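HcgB (Methanococcus maripaludis, PDB 5D5P) is a guanylyltransferase that probably attaches the guanylyl group to the pyridinol precursor during biosynthesis of the iron-guanylylpyridinol cofactor of [Fe]-hydrogenase. Local coordinates at residues Ser54-Arg59 with Thr141-Leu146. Sequence-based numbering, arbitrary orientation.
Sequences SDIISR and TVELEL
Leu146 of helix 138-151 and Ile56 of helix 47-57 meet tip to tip, and one methyl of the leucine, CD2, does most of the touching. It sits within the fork of the isoleucine: Ile56 CD1 and Leu146 CD2 are 3.8 Å apart, and CB and CG2 of Ile56 come equally near the same methyl. The torsions of both residues produce this fit. In Ile56, CG1 lies anti to the carbonyl carbon (chi1 -72°) and the ethyl arm is extended, sending CD1 across to the second helix, while CG2, anti to the backbone N, forms the other prong. In Leu146, CG is anti to the backbone N (chi1 180°), which carries the branch out from its helix toward Ile56.

Ile57 adds a looser flank. Its side chain crosses that of Leu146 at about a right angle, with Ile57 CG1 4.2 Å from Leu146 CD2, so the methyl is bordered by two consecutive residues of the same helix. At the margin, the aliphatic part of Glu143 passes Ile56; Glu143 CG lies 4.3 Å from Ile56 CD1, and the extended glutamate chain carries its carboxylate off to one side of the isoleucine.

Behind this apolar layer, Ser58 OG donates to Ser54 O over 2.7 Å, from above the carbonyl plane. Ser58 N reaches that oxygen from the opposite face, so one carbonyl accepts both the backbone and the side chain of Ser58. Leu146 also packs on Val53 and on Ile115 of strand 111-117, whereas Ile57 rests on Ile65 and Ile99, placing the contact where two helices meet over the mixed sheet. Cohesion between these segments therefore comes from van der Waals packing, close at Ile56 and looser at Ile57 and Glu143, with no directional polar bond between the two segments to fix their spacing.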
loop_
_atom_site.group_PDB
_atom_site.type_symbol
_atom_site.label_atom_id
_atom_site.label_comp_id
_atom_site.label_asym_id
_atom_site.label_seq_id
_atom_site.Cartn_x
_atom_site.Cartn_y
_atom_site.Cartn_z
ATOM N N SER A 54 14.340 -12.473 7.544
ATOM C CA SER A 54 14.934 -12.726 8.847
ATOM C C SER A 54 16.355 -12.168 8.919
ATOM O O SER A 54 16.746 -11.573 9.930
ATOM C CB SER A 54 14.919 -14.235 9.143
ATOM O OG SER A 54 15.519 -14.507 10.395
ATOM N N ASP A 55 17.127 -12.333 7.852
ATOM C CA ASP A 55 18.496 -11.845 7.870
ATOM C C ASP A 55 18.550 -10.331 8.031
ATOM O O ASP A 55 19.430 -9.817 8.703
ATOM C CB ASP A 55 19.235 -12.258 6.596
ATOM C CG ASP A 55 19.621 -13.731 6.597
ATOM O OD1 ASP A 55 19.513 -14.373 7.663
ATOM O OD2 ASP A 55 20.009 -14.252 5.531
ATOM N N ILE A 56 17.586 -9.619 7.456
ATOM C CA ILE A 56 17.583 -8.161 7.567
ATOM C C ILE A 56 17.101 -7.726 8.940
ATOM O O ILE A 56 17.714 -6.890 9.586
ATOM C CB ILE A 56 16.690 -7.510 6.484
ATOM C CG1 ILE A 56 17.370 -7.620 5.122
ATOM C CG2 ILE A 56 16.413 -6.044 6.830
ATOM C CD1 ILE A 56 16.429 -7.358 3.968
ATOM N N ILE A 57 15.983 -8.290 9.366
ATOM C CA ILE A 57 15.359 -7.883 10.627
ATOM C C ILE A 57 16.250 -8.238 11.817
ATOM O O ILE A 57 16.218 -7.563 12.852
ATOM C CB ILE A 57 13.982 -8.517 10.779
ATOM C CG1 ILE A 57 13.071 -7.994 9.672
ATOM C CG2 ILE A 57 13.382 -8.212 12.135
ATOM C CD1 ILE A 57 12.903 -6.480 9.683
ATOM N N SER A 58 17.037 -9.306 11.666
ATOM C CA SER A 58 17.924 -9.747 12.747
ATOM C C SER A 58 18.995 -8.723 13.048
ATOM O O SER A 58 19.540 -8.708 14.147
ATOM C CB SER A 58 18.614 -11.070 12.396
ATOM O OG SER A 58 17.682 -12.131 12.443
ATOM N N ARG A 59 19.274 -7.850 12.085
ATOM C CA ARG A 59 20.326 -6.850 12.271
ATOM C C ARG A 59 19.830 -5.621 13.023
ATOM O O ARG A 59 20.628 -4.806 13.463
ATOM C CB ARG A 59 20.923 -6.421 10.928
ATOM C CG ARG A 59 21.749 -7.502 10.259
ATOM C CD ARG A 59 22.306 -7.025 8.935
ATOM N NE ARG A 59 23.227 -5.906 9.118
ATOM C CZ ARG A 59 23.695 -5.157 8.126
ATOM N NH1 ARG A 59 23.317 -5.409 6.881
ATOM N NH2 ARG A 59 24.533 -4.158 8.377
ATOM N N THR A 141 13.694 -9.098 -5.112
ATOM C CA THR A 141 12.471 -8.301 -4.976
ATOM C C THR A 141 12.052 -8.122 -3.500
ATOM O O THR A 141 11.785 -7.003 -3.057
ATOM C CB THR A 141 11.321 -8.920 -5.778
ATOM O OG1 THR A 141 11.678 -8.953 -7.171
ATOM C CG2 THR A 141 10.029 -8.111 -5.582
ATOM N N VAL A 142 12.027 -9.212 -2.737
ATOM C CA VAL A 142 11.637 -9.118 -1.327
ATOM C C VAL A 142 12.658 -8.264 -0.548
ATOM O O VAL A 142 12.279 -7.418 0.252
ATOM C CB VAL A 142 11.496 -10.528 -0.711
ATOM C CG1 VAL A 142 11.215 -10.451 0.782
ATOM C CG2 VAL A 142 10.366 -11.272 -1.414
ATOM N N GLU A 143 13.946 -8.467 -0.820
ATOM C CA GLU A 143 15.002 -7.671 -0.201
ATOM C C GLU A 143 14.784 -6.172 -0.417
ATOM O O GLU A 143 14.777 -5.404 0.545
ATOM C CB GLU A 143 16.371 -8.073 -0.755
ATOM C CG GLU A 143 17.511 -7.277 -0.168
ATOM C CD GLU A 143 18.864 -7.695 -0.735
ATOM O OE1 GLU A 143 18.909 -8.266 -1.847
ATOM O OE2 GLU A 143 19.877 -7.478 -0.049
ATOM N N LEU A 144 14.577 -5.756 -1.666
ATOM C CA LEU A 144 14.362 -4.345 -1.968
ATOM C C LEU A 144 13.095 -3.820 -1.276
ATOM O O LEU A 144 13.081 -2.678 -0.796
ATOM C CB LEU A 144 14.255 -4.119 -3.472
ATOM C CG LEU A 144 13.985 -2.682 -3.903
ATOM C CD1 LEU A 144 15.145 -1.816 -3.417
ATOM C CD2 LEU A 144 13.818 -2.579 -5.413
ATOM N N GLU A 145 12.038 -4.630 -1.246
ATOM C CA GLU A 145 10.781 -4.200 -0.614
ATOM C C GLU A 145 11.066 -3.872 0.840
ATOM O O GLU A 145 10.621 -2.841 1.353
ATOM C CB GLU A 145 9.682 -5.281 -0.691
ATOM C CG GLU A 145 9.043 -5.443 -2.071
ATOM C CD GLU A 145 8.191 -6.698 -2.175
ATOM O OE1 GLU A 145 8.098 -7.444 -1.164
ATOM O OE2 GLU A 145 7.624 -6.945 -3.270
ATOM N N LEU A 146 11.820 -4.752 1.492
ATOM C CA LEU A 146 11.985 -4.608 2.944
ATOM C C LEU A 146 12.919 -3.461 3.275
ATOM O O LEU A 146 12.642 -2.655 4.180
ATOM C CB LEU A 146 12.475 -5.911 3.563
ATOM C CG LEU A 146 12.688 -5.890 5.079
ATOM C CD1 LEU A 146 11.432 -5.409 5.771
ATOM C CD2 LEU A 146 13.029 -7.310 5.556
#